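PDB 6LPI: acetolactate synthase isozyme 1 large subunit from Escherichia coli, which belongs to the thiamine diphosphate-dependent enzyme family and binds thiamine diphosphate, a magnesium ion and flavin-adenine dinucleotide. Local coordinates for residues G262-Y271 against P548-M559; M419-I427 against S446-A457. All coordinates share one frame; numbering follows the deposited sequence.

Contact 1. Residues G262-Y271 against P548-M559; sequences GMHGVRSTNY and PMVPPGAANTEM. With FAD (flavin-adenine dinucleotide), chain I.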
loop_
_atom_site.group_PDB
_atom_site.type_symbol
_atom_site.label_atom_id
_atom_site.label_comp_id
_atom_site.label_asym_id
_atom_site.label_seq_id
_atom_site.Cartn_x
_atom_site.Cartn_y
_atom_site.Cartn_z
ATOM N N GLY B 262 -17.836 -1.239 -3.520
ATOM C CA GLY B 262 -17.250 -0.128 -4.242
ATOM C C GLY B 262 -17.358 -0.123 -5.753
ATOM O O GLY B 262 -18.295 -0.665 -6.322
ATOM N N MET B 263 -16.348 0.463 -6.400
ATOM C CA MET B 263 -16.448 0.853 -7.805
ATOM C C MET B 263 -16.802 -0.328 -8.674
ATOM O O MET B 263 -17.629 -0.221 -9.583
ATOM C CB MET B 263 -15.122 1.463 -8.265
ATOM C CG MET B 263 -14.821 1.351 -9.752
ATOM S SD MET B 263 -13.853 2.753 -10.415
ATOM C CE MET B 263 -12.252 2.539 -9.712
ATOM N N HIS B 264 -16.134 -1.450 -8.446
ATOM C CA HIS B 264 -16.407 -2.706 -9.122
ATOM C C HIS B 264 -16.820 -3.787 -8.131
ATOM O O HIS B 264 -16.661 -4.981 -8.409
ATOM C CB HIS B 264 -15.167 -3.131 -9.905
ATOM C CG HIS B 264 -14.888 -2.290 -11.108
ATOM N ND1 HIS B 264 -13.783 -1.473 -11.196
ATOM C CD2 HIS B 264 -15.529 -2.187 -12.296
ATOM C CE1 HIS B 264 -13.773 -0.870 -12.372
ATOM N NE2 HIS B 264 -14.819 -1.291 -13.061
ATOM N N GLY B 265 -17.340 -3.402 -6.972
ATOM C CA GLY B 265 -17.742 -4.400 -6.014
ATOM C C GLY B 265 -19.007 -5.113 -6.477
ATOM O O GLY B 265 -19.486 -4.963 -7.603
ATOM N N VAL B 266 -19.563 -5.893 -5.578
ATOM C CA VAL B 266 -20.738 -6.682 -5.908
ATOM C C VAL B 266 -21.990 -5.858 -5.629
ATOM O O VAL B 266 -22.172 -5.307 -4.537
ATOM C CB VAL B 266 -20.728 -8.025 -5.154
ATOM C CG1 VAL B 266 -20.386 -7.818 -3.685
ATOM C CG2 VAL B 266 -22.055 -8.750 -5.332
ATOM N N ARG B 267 -22.877 -5.827 -6.618
ATOM C CA ARG B 267 -24.011 -4.914 -6.617
ATOM C C ARG B 267 -24.849 -5.073 -5.356
ATOM O O ARG B 267 -25.145 -4.081 -4.671
ATOM C CB ARG B 267 -24.832 -5.172 -7.882
ATOM C CG ARG B 267 -26.196 -4.555 -7.953
ATOM C CD ARG B 267 -26.894 -5.038 -9.224
ATOM N NE ARG B 267 -26.203 -4.630 -10.452
ATOM C CZ ARG B 267 -26.271 -3.411 -10.986
ATOM N NH1 ARG B 267 -27.004 -2.467 -10.404
ATOM N NH2 ARG B 267 -25.613 -3.133 -12.105
ATOM N N SER B 268 -25.197 -6.319 -5.007
ATOM C CA SER B 268 -26.041 -6.548 -3.840
ATOM C C SER B 268 -25.486 -5.847 -2.614
ATOM O O SER B 268 -26.220 -5.157 -1.914
ATOM C CB SER B 268 -26.207 -8.055 -3.615
ATOM O OG SER B 268 -25.121 -8.597 -2.868
ATOM N N THR B 269 -24.185 -5.918 -2.403
ATOM C CA THR B 269 -23.644 -5.355 -1.176
ATOM C C THR B 269 -23.473 -3.849 -1.276
ATOM O O THR B 269 -23.523 -3.141 -0.255
ATOM C CB THR B 269 -22.324 -6.036 -0.831
ATOM O OG1 THR B 269 -21.303 -5.474 -1.647
ATOM C CG2 THR B 269 -22.445 -7.495 -1.147
ATOM N N ASN B 270 -23.256 -3.333 -2.478
ATOM C CA ASN B 270 -23.318 -1.891 -2.629
ATOM C C ASN B 270 -24.698 -1.365 -2.244
ATOM O O ASN B 270 -24.799 -0.342 -1.568
ATOM C CB ASN B 270 -22.958 -1.485 -4.054
ATOM C CG ASN B 270 -21.535 -1.007 -4.161
ATOM O OD1 ASN B 270 -20.853 -0.832 -3.155
ATOM N ND2 ASN B 270 -21.089 -0.753 -5.377
ATOM N N TYR B 271 -25.772 -2.081 -2.599
ATOM C CA TYR B 271 -27.096 -1.658 -2.142
ATOM C C TYR B 271 -27.278 -1.927 -0.653
ATOM O O TYR B 271 -27.925 -1.143 0.054
ATOM C CB TYR B 271 -28.205 -2.371 -2.927
ATOM C CG TYR B 271 -28.377 -1.899 -4.357
ATOM C CD1 TYR B 271 -28.111 -0.588 -4.715
ATOM C CD2 TYR B 271 -28.748 -2.788 -5.367
ATOM C CE1 TYR B 271 -28.228 -0.164 -6.034
ATOM C CE2 TYR B 271 -28.877 -2.367 -6.700
ATOM C CZ TYR B 271 -28.616 -1.049 -7.016
ATOM O OH TYR B 271 -28.730 -0.598 -8.309
ATOM N N PRO B 548 -20.295 -5.093 -11.947
ATOM C CA PRO B 548 -20.745 -3.730 -12.250
ATOM C C PRO B 548 -19.635 -2.688 -12.116
ATOM O O PRO B 548 -18.589 -2.954 -11.526
ATOM C CB PRO B 548 -21.864 -3.497 -11.237
ATOM C CG PRO B 548 -21.559 -4.409 -10.097
ATOM C CD PRO B 548 -20.774 -5.576 -10.642
ATOM N N MET B 549 -19.861 -1.525 -12.726
ATOM C CA MET B 549 -18.968 -0.380 -12.628
ATOM C C MET B 549 -19.712 0.827 -12.055
ATOM O O MET B 549 -20.868 1.085 -12.409
ATOM C CB MET B 549 -18.381 -0.038 -13.998
ATOM C CG MET B 549 -17.466 1.166 -13.966
ATOM S SD MET B 549 -16.965 1.715 -15.600
ATOM C CE MET B 549 -15.174 1.683 -15.475
ATOM N N VAL B 550 -19.059 1.556 -11.158
ATOM C CA VAL B 550 -19.555 2.850 -10.682
ATOM C C VAL B 550 -18.858 3.937 -11.473
ATOM O O VAL B 550 -17.620 4.066 -11.389
ATOM C CB VAL B 550 -19.334 3.042 -9.171
ATOM C CG1 VAL B 550 -19.954 4.348 -8.724
ATOM C CG2 VAL B 550 -19.921 1.883 -8.375
ATOM N N PRO B 551 -19.576 4.734 -12.263
ATOM C CA PRO B 551 -18.948 5.778 -13.066
ATOM C C PRO B 551 -18.218 6.757 -12.168
ATOM O O PRO B 551 -18.693 7.065 -11.064
ATOM C CB PRO B 551 -20.135 6.452 -13.767
ATOM C CG PRO B 551 -21.199 5.422 -13.757
ATOM C CD PRO B 551 -21.025 4.661 -12.488
ATOM N N PRO B 552 -17.055 7.244 -12.593
ATOM C CA PRO B 552 -16.272 8.136 -11.727
ATOM C C PRO B 552 -17.104 9.350 -11.332
ATOM O O PRO B 552 -17.812 9.936 -12.158
ATOM C CB PRO B 552 -15.065 8.516 -12.595
ATOM C CG PRO B 552 -15.004 7.472 -13.680
ATOM C CD PRO B 552 -16.427 7.038 -13.913
ATOM N N GLY B 553 -17.102 9.654 -10.032
ATOM C CA GLY B 553 -17.863 10.764 -9.517
ATOM C C GLY B 553 -19.290 10.450 -9.143
ATOM O O GLY B 553 -20.032 11.367 -8.763
ATOM N N ALA B 554 -19.702 9.198 -9.233
ATOM C CA ALA B 554 -21.074 8.809 -8.947
ATOM C C ALA B 554 -21.195 8.191 -7.560
ATOM O O ALA B 554 -20.205 7.848 -6.911
ATOM C CB ALA B 554 -21.589 7.815 -9.991
ATOM N N ALA B 555 -22.441 8.095 -7.104
ATOM C CA ALA B 555 -22.793 7.348 -5.909
ATOM C C ALA B 555 -22.585 5.852 -6.140
ATOM O O ALA B 555 -22.552 5.376 -7.276
ATOM C CB ALA B 555 -24.251 7.610 -5.535
ATOM N N ASN B 556 -22.415 5.103 -5.045
ATOM C CA ASN B 556 -22.267 3.661 -5.205
ATOM C C ASN B 556 -23.561 2.985 -5.646
ATOM O O ASN B 556 -23.523 1.814 -6.040
ATOM C CB ASN B 556 -21.837 2.980 -3.899
ATOM C CG ASN B 556 -20.336 2.930 -3.713
ATOM O OD1 ASN B 556 -19.567 3.003 -4.667
ATOM N ND2 ASN B 556 -19.914 2.709 -2.474
ATOM N N THR B 557 -24.704 3.686 -5.581
ATOM C CA THR B 557 -25.996 3.179 -6.031
ATOM C C THR B 557 -26.248 3.421 -7.506
ATOM O O THR B 557 -27.345 3.129 -7.991
ATOM C CB THR B 557 -27.130 3.805 -5.221
ATOM O OG1 THR B 557 -26.877 5.196 -5.012
ATOM C CG2 THR B 557 -27.260 3.096 -3.886
ATOM N N GLU B 558 -25.267 3.927 -8.236
ATOM C CA GLU B 558 -25.425 4.279 -9.639
ATOM C C GLU B 558 -24.434 3.424 -10.419
ATOM O O GLU B 558 -23.410 3.920 -10.878
ATOM C CB GLU B 558 -25.152 5.791 -9.881
ATOM C CG GLU B 558 -25.798 6.788 -8.899
ATOM C CD GLU B 558 -27.329 6.842 -9.014
ATOM O OE1 GLU B 558 -27.829 7.119 -10.131
ATOM O OE2 GLU B 558 -28.048 6.633 -8.001
ATOM N N MET B 559 -24.769 2.154 -10.613
ATOM C CA MET B 559 -23.846 1.194 -11.195
ATOM C C MET B 559 -24.282 0.739 -12.580
ATOM O O MET B 559 -25.473 0.693 -12.895
ATOM C CB MET B 559 -23.715 -0.018 -10.291
ATOM C CG MET B 559 -23.229 0.309 -8.935
ATOM S SD MET B 559 -23.398 -1.213 -8.020
ATOM C CE MET B 559 -25.182 -1.303 -7.922
HETATM P PA FAD I . -5.452 0.994 2.710
HETATM O O1A FAD I . -5.138 -0.401 2.336
HETATM O O2A FAD I . -4.502 2.064 2.241
HETATM O O5B FAD I . -5.537 0.881 4.284
HETATM C C5B FAD I . -4.622 1.589 5.143
HETATM C C4B FAD I . -5.422 2.147 6.288
HETATM O O4B FAD I . -5.371 1.248 7.427
HETATM C C3B FAD I . -4.931 3.495 6.807
HETATM O O3B FAD I . -6.066 4.277 7.182
HETATM C C2B FAD I . -4.026 3.070 7.969
HETATM O O2B FAD I . -3.787 4.084 8.935
HETATM C C1B FAD I . -4.883 1.955 8.550
HETATM N N9A FAD I . -4.186 1.025 9.423
HETATM C C8A FAD I . -3.049 0.311 9.154
HETATM N N7A FAD I . -2.663 -0.471 10.136
HETATM C C5A FAD I . -3.615 -0.256 11.121
HETATM C C6A FAD I . -3.776 -0.778 12.421
HETATM N N6A FAD I . -2.946 -1.665 12.975
HETATM N N1A FAD I . -4.828 -0.341 13.147
HETATM C C2A FAD I . -5.660 0.553 12.603
HETATM N N3A FAD I . -5.614 1.107 11.391
HETATM C C4A FAD I . -4.559 0.665 10.696
HETATM N N1 FAD I . -11.067 -0.515 -3.754
HETATM C C2 FAD I . -12.308 -0.841 -3.296
HETATM O O2 FAD I . -12.552 -0.876 -2.097
HETATM N N3 FAD I . -13.317 -1.154 -4.190
HETATM C C4 FAD I . -13.203 -1.174 -5.564
HETATM O O4 FAD I . -14.172 -1.474 -6.257
HETATM C C4X FAD I . -11.878 -0.814 -6.046
HETATM N N5 FAD I . -11.666 -0.806 -7.345
HETATM C C5X FAD I . -10.392 -0.479 -7.793
HETATM C C6 FAD I . -10.140 -0.473 -9.167
HETATM C C7 FAD I . -8.872 -0.165 -9.659
HETATM C C7M FAD I . -8.633 -0.150 -11.145
HETATM C C8 FAD I . -7.836 0.151 -8.764
HETATM C C8M FAD I . -6.458 0.507 -9.268
HETATM C C9 FAD I . -8.087 0.147 -7.394
HETATM C C9A FAD I . -9.352 -0.155 -6.905
HETATM N N10 FAD I . -9.631 -0.169 -5.521
HETATM C C10 FAD I . -10.877 -0.497 -5.058
HETATM C "C1'" FAD I . -8.593 0.148 -4.542
HETATM C "C2'" FAD I . -8.667 1.587 -4.053
HETATM O "O2'" FAD I . -7.998 2.453 -4.969
HETATM C "C3'" FAD I . -7.979 1.694 -2.693
HETATM O "O3'" FAD I . -6.638 1.226 -2.798
HETATM C "C4'" FAD I . -8.670 0.925 -1.573
HETATM O "O4'" FAD I . -10.078 1.019 -1.755
HETATM C "C5'" FAD I . -8.300 1.446 -0.206
HETATM O "O5'" FAD I . -8.598 0.440 0.778
HETATM P P FAD I . -8.254 0.673 2.277
HETATM O O1P FAD I . -9.274 1.647 2.868
HETATM O O2P FAD I . -8.092 -0.530 2.879
HETATM O O3P FAD I . -6.887 1.403 2.170
#
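Met559 reaches into the group formed by Arg267, Asn270 and Tyr271. Its chain is extended to SD and then bends (chi3 -70°), which carries CE over one face of the Tyr271 ring, 4.0 Å from the centroid, as a CH-pi contact. The same methyl lies against Arg267 CG, while Thr557 CG2 meets the ring at its edge, 3.9 Å from Tyr271 CD1. The Asn270 and Asn556 amides stack with planes 21° apart, although their long axes cross at about a right angle. Asn270 and Gly262 exchange two hydrogen bonds: Gly262 N donates to Asn270 OD1 (3.1 Å) and Asn270 ND2 to Gly262 O (3.0 Å), and ND2 adds a weak bond to Met559 SD. His264 runs alongside Met549 and presents its edge to the carbonyl of Pro548. Beside it, Val550 N donates to Met263 O at 2.8 Å. The turn from Gly262 to Gly265 faces the flavin, where His264 N gives an almost straight bond (171°) to FAD O4 at 2.9 Å. Polar bonds thus set the turn at the flavin carbonyl, whereas methionine, aromatic and aliphatic packing joins helix 267-273 to the C-terminal tail.

Contact 2. Residues M419-I427 against S446-A457; sequences MGFGLPAAI and SLMMNIQEMATA. With TPP (thiamine diphosphate), chain J.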
loop_
_atom_site.group_PDB
_atom_site.type_symbol
_atom_site.label_atom_id
_atom_site.label_comp_id
_atom_site.label_asym_id
_atom_site.label_seq_id
_atom_site.Cartn_x
_atom_site.Cartn_y
_atom_site.Cartn_z
ATOM N N MET B 419 0.465 -0.179 -13.034
ATOM C CA MET B 419 0.729 -1.247 -13.985
ATOM C C MET B 419 2.167 -1.689 -13.829
ATOM O O MET B 419 3.060 -0.873 -13.557
ATOM C CB MET B 419 0.453 -0.832 -15.431
ATOM C CG MET B 419 -1.011 -0.419 -15.668
ATOM S SD MET B 419 -1.320 0.178 -17.344
ATOM C CE MET B 419 -0.439 -1.133 -18.226
ATOM N N GLY B 420 2.374 -3.003 -13.918
ATOM C CA GLY B 420 3.698 -3.564 -13.781
ATOM C C GLY B 420 4.022 -4.068 -12.397
ATOM O O GLY B 420 5.106 -4.624 -12.198
ATOM N N PHE B 421 3.114 -3.893 -11.439
ATOM C CA PHE B 421 3.352 -4.349 -10.071
ATOM C C PHE B 421 3.439 -5.882 -9.983
ATOM O O PHE B 421 4.315 -6.435 -9.291
ATOM C CB PHE B 421 2.238 -3.799 -9.180
ATOM C CG PHE B 421 2.109 -4.491 -7.854
ATOM C CD1 PHE B 421 2.782 -4.008 -6.738
ATOM C CD2 PHE B 421 1.329 -5.622 -7.718
ATOM C CE1 PHE B 421 2.668 -4.643 -5.516
ATOM C CE2 PHE B 421 1.203 -6.251 -6.500
ATOM C CZ PHE B 421 1.865 -5.763 -5.396
ATOM N N GLY B 422 2.559 -6.576 -10.701
ATOM C CA GLY B 422 2.351 -8.006 -10.571
ATOM C C GLY B 422 3.559 -8.914 -10.695
ATOM O O GLY B 422 3.840 -9.696 -9.787
ATOM N N LEU B 423 4.295 -8.858 -11.797
ATOM C CA LEU B 423 5.344 -9.863 -11.946
ATOM C C LEU B 423 6.460 -9.668 -10.920
ATOM O O LEU B 423 6.833 -10.654 -10.249
ATOM C CB LEU B 423 5.837 -9.883 -13.397
ATOM C CG LEU B 423 7.191 -10.467 -13.786
ATOM C CD1 LEU B 423 7.281 -11.934 -13.398
ATOM C CD2 LEU B 423 7.387 -10.294 -15.285
ATOM N N PRO B 424 7.018 -8.463 -10.715
ATOM C CA PRO B 424 8.059 -8.341 -9.678
ATOM C C PRO B 424 7.543 -8.588 -8.274
ATOM O O PRO B 424 8.274 -9.159 -7.449
ATOM C CB PRO B 424 8.597 -6.921 -9.872
ATOM C CG PRO B 424 7.593 -6.229 -10.673
ATOM C CD PRO B 424 6.927 -7.239 -11.521
ATOM N N ALA B 425 6.303 -8.184 -7.974
ATOM C CA ALA B 425 5.725 -8.534 -6.677
ATOM C C ALA B 425 5.670 -10.047 -6.490
ATOM O O ALA B 425 6.014 -10.563 -5.420
ATOM C CB ALA B 425 4.336 -7.925 -6.543
ATOM N N ALA B 426 5.258 -10.778 -7.524
ATOM C CA ALA B 426 5.231 -12.229 -7.423
ATOM C C ALA B 426 6.632 -12.789 -7.225
ATOM O O ALA B 426 6.832 -13.741 -6.460
ATOM C CB ALA B 426 4.579 -12.830 -8.672
ATOM N N ILE B 427 7.622 -12.195 -7.889
ATOM C CA ILE B 427 8.997 -12.646 -7.708
ATOM C C ILE B 427 9.405 -12.502 -6.242
ATOM O O ILE B 427 9.968 -13.428 -5.633
ATOM C CB ILE B 427 9.924 -11.864 -8.655
ATOM C CG1 ILE B 427 9.676 -12.330 -10.084
ATOM C CG2 ILE B 427 11.381 -12.059 -8.278
ATOM C CD1 ILE B 427 10.219 -11.413 -11.126
ATOM N N SER B 446 -0.010 -4.362 -18.846
ATOM C CA SER B 446 0.797 -4.267 -17.629
ATOM C C SER B 446 2.045 -5.143 -17.678
ATOM O O SER B 446 3.109 -4.719 -17.220
ATOM C CB SER B 446 -0.012 -4.600 -16.383
ATOM O OG SER B 446 -1.192 -3.860 -16.298
ATOM N N LEU B 447 1.940 -6.369 -18.200
ATOM C CA LEU B 447 3.091 -7.266 -18.163
ATOM C C LEU B 447 4.312 -6.691 -18.885
ATOM O O LEU B 447 5.456 -6.966 -18.490
ATOM C CB LEU B 447 2.708 -8.614 -18.761
ATOM C CG LEU B 447 3.815 -9.671 -18.760
ATOM C CD1 LEU B 447 4.104 -10.249 -17.357
ATOM C CD2 LEU B 447 3.479 -10.752 -19.751
ATOM N N MET B 448 4.101 -5.875 -19.916
ATOM C CA MET B 448 5.253 -5.309 -20.603
ATOM C C MET B 448 5.989 -4.250 -19.803
ATOM O O MET B 448 7.125 -3.916 -20.154
ATOM C CB MET B 448 4.874 -4.824 -21.990
ATOM C CG MET B 448 5.157 -5.977 -22.965
ATOM S SD MET B 448 4.729 -5.542 -24.616
ATOM C CE MET B 448 3.127 -4.803 -24.248
ATOM N N MET B 449 5.377 -3.702 -18.761
ATOM C CA MET B 449 6.022 -2.614 -18.042
ATOM C C MET B 449 7.240 -3.104 -17.279
ATOM O O MET B 449 8.273 -2.427 -17.247
ATOM C CB MET B 449 5.038 -1.949 -17.093
ATOM C CG MET B 449 3.854 -1.371 -17.796
ATOM S SD MET B 449 3.377 0.006 -16.797
ATOM C CE MET B 449 3.564 1.334 -17.936
ATOM N N ASN B 450 7.155 -4.288 -16.688
ATOM C CA ASN B 450 8.292 -4.913 -16.030
ATOM C C ASN B 450 8.575 -6.294 -16.616
ATOM O O ASN B 450 8.849 -7.251 -15.893
ATOM C CB ASN B 450 8.082 -4.969 -14.517
ATOM C CG ASN B 450 8.389 -3.640 -13.850
ATOM O OD1 ASN B 450 9.365 -2.974 -14.196
ATOM N ND2 ASN B 450 7.579 -3.260 -12.880
ATOM N N ILE B 451 8.468 -6.398 -17.948
ATOM C CA ILE B 451 8.695 -7.649 -18.672
ATOM C C ILE B 451 10.108 -8.161 -18.427
ATOM O O ILE B 451 10.352 -9.377 -18.419
ATOM C CB ILE B 451 8.429 -7.440 -20.180
ATOM C CG1 ILE B 451 8.288 -8.772 -20.898
ATOM C CG2 ILE B 451 9.558 -6.654 -20.836
ATOM C CD1 ILE B 451 7.182 -9.626 -20.344
ATOM N N GLN B 452 11.057 -7.250 -18.216
ATOM C CA GLN B 452 12.445 -7.657 -18.060
ATOM C C GLN B 452 12.623 -8.522 -16.822
ATOM O O GLN B 452 13.537 -9.354 -16.764
ATOM C CB GLN B 452 13.346 -6.419 -18.025
ATOM C CG GLN B 452 13.269 -5.607 -16.744
ATOM C CD GLN B 452 12.018 -4.772 -16.645
ATOM O OE1 GLN B 452 11.517 -4.238 -17.645
ATOM N NE2 GLN B 452 11.466 -4.698 -15.435
ATOM N N GLU B 453 11.746 -8.370 -15.835
ATOM C CA GLU B 453 11.923 -9.177 -14.643
ATOM C C GLU B 453 11.615 -10.636 -14.901
ATOM O O GLU B 453 11.916 -11.472 -14.037
ATOM C CB GLU B 453 11.086 -8.627 -13.498
ATOM C CG GLU B 453 11.436 -7.150 -13.158
ATOM C CD GLU B 453 12.922 -6.913 -12.933
ATOM O OE1 GLU B 453 13.583 -7.796 -12.355
ATOM O OE2 GLU B 453 13.445 -5.867 -13.375
ATOM N N MET B 454 11.061 -10.967 -16.076
ATOM C CA MET B 454 10.985 -12.369 -16.470
ATOM C C MET B 454 12.333 -13.046 -16.320
ATOM O O MET B 454 12.418 -14.153 -15.774
ATOM C CB MET B 454 10.484 -12.499 -17.905
ATOM C CG MET B 454 8.991 -12.687 -17.985
ATOM S SD MET B 454 8.384 -12.975 -19.658
ATOM C CE MET B 454 6.617 -12.902 -19.380
ATOM N N ALA B 455 13.404 -12.368 -16.746
ATOM C CA ALA B 455 14.746 -12.920 -16.569
ATOM C C ALA B 455 15.008 -13.221 -15.101
ATOM O O ALA B 455 15.425 -14.336 -14.741
ATOM C CB ALA B 455 15.792 -11.951 -17.121
ATOM N N THR B 456 14.708 -12.242 -14.237
ATOM C CA THR B 456 14.853 -12.417 -12.798
ATOM C C THR B 456 14.116 -13.652 -12.307
ATOM O O THR B 456 14.626 -14.391 -11.455
ATOM C CB THR B 456 14.363 -11.159 -12.072
ATOM O OG1 THR B 456 15.041 -10.009 -12.599
ATOM C CG2 THR B 456 14.606 -11.257 -10.588
ATOM N N ALA B 457 12.941 -13.929 -12.876
ATOM C CA ALA B 457 12.183 -15.094 -12.427
ATOM C C ALA B 457 12.885 -16.389 -12.804
ATOM O O ALA B 457 12.982 -17.315 -11.989
ATOM C CB ALA B 457 10.772 -15.063 -13.009
HETATM N "N1'" TPP J . 0.070 3.878 -16.926
HETATM C "C2'" TPP J . 0.492 3.228 -15.781
HETATM C CM2 TPP J . 1.950 3.034 -15.486
HETATM N "N3'" TPP J . -0.417 2.745 -14.872
HETATM C "C4'" TPP J . -1.758 2.920 -15.068
HETATM N "N4'" TPP J . -2.579 2.438 -14.136
HETATM C "C5'" TPP J . -2.199 3.575 -16.221
HETATM C "C6'" TPP J . -1.272 4.047 -17.146
HETATM C "C7'" TPP J . -3.679 3.751 -16.496
HETATM N N3 TPP J . -4.250 2.448 -16.705
HETATM C C2 TPP J . -4.874 1.737 -15.707
HETATM S S1 TPP J . -5.418 0.307 -16.158
HETATM C C5 TPP J . -4.880 0.534 -17.664
HETATM C C4 TPP J . -4.244 1.735 -17.856
HETATM C CM4 TPP J . -3.677 2.134 -19.176
HETATM C C6 TPP J . -5.105 -0.560 -18.679
HETATM C C7 TPP J . -4.608 -1.916 -18.180
HETATM O O7 TPP J . -4.075 -2.618 -19.282
HETATM P PA TPP J . -3.910 -4.224 -19.263
HETATM O O1A TPP J . -2.582 -4.634 -18.687
HETATM O O2A TPP J . -4.075 -4.662 -20.706
HETATM O O3A TPP J . -5.049 -4.821 -18.295
HETATM P PB TPP J . -6.549 -5.216 -18.801
HETATM O O1B TPP J . -7.074 -6.370 -17.946
HETATM O O2B TPP J . -7.513 -4.058 -18.714
HETATM O O3B TPP J . -6.500 -5.579 -20.271
#
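Met419 CE lies against Ser446 beside thiamine diphosphate; the contacts of 419-427 and 446-457 with each other and with the cofactor fall into polar, cofactor-bound and apolar groups. The one hydrogen bond between the segments runs from Asn450 ND2 to Gly420 O at 2.9 Å. It is nearly straight at the hydrogen, yet the donor stands 45° above the carbonyl plane, away from the lone pairs. Asn450 ND2 also bonds Gln61 OE1, and Asn450 OD1 accepts from Gln452 NE2, so both ends of the amide are held. Gln452 NE2 continues to Glu453 OE2, while Thr456 OG1 donates to Glu453 OE1; with Arg58 N also bound to OE2, both carboxylate oxygens have partners.

At the cofactor, Ser446 grips one phosphate oxygen twice, O1A of thiamine diphosphate, through its backbone N and its OG at 2.9 Å. The Met419 bend at chi3 (46°) lays CE against Ser446. Nearer the backbone, Met419 CG lies 3.3 Å from N3' of the cofactor's pyrimidine, and SD lies beside the thiazole ring. Met449 SD rests against Met419 CB, and its CE reaches the cofactor methyl CM2.

Apolar packing takes over along helices 422-427 and 453-457, whose axes approach to 9.7 Å and differ by 23° in direction. Leu423 CD2 touches both Leu447 CD1 and Met454 CG, 3.9 Å from each. One turn on, Ile427 CD1 rests on Glu453 CB and Ala457 CB, and its CG2 meets Thr456 CG2 at 4.0 Å.

Ser446 directly follows the Gly-Asp-Gly of the family's diphosphate- and metal-binding motif, whose Asp444 and Asn471 hold the magnesium ion. Met419, touching both cofactor rings, is placed like the bulky hydrophobic residue that supports the V-shaped cofactor in thiamine diphosphate enzymes.

In the fold
Both contacts are largely buried and each borders a cofactor, but contact 2 lies about 15 Å from the centre of the chain and contact 1 further out, at about 22 Å. Contact 1 joins the central domain to the tail beyond strand 534-539, a link between parts far apart in sequence. Contact 2 stays within the C-terminal thiamine diphosphate-binding domain, linking elements that flank strand 438-443 in the chain. They share no helix or strand, and contacts 1 and 2 are about 13 Å apart at their nearest atoms. Contact 1 mixes amide, sulfur and aromatic groups, whereas contact 2 becomes aliphatic toward strand 464-470 and helix 60-74.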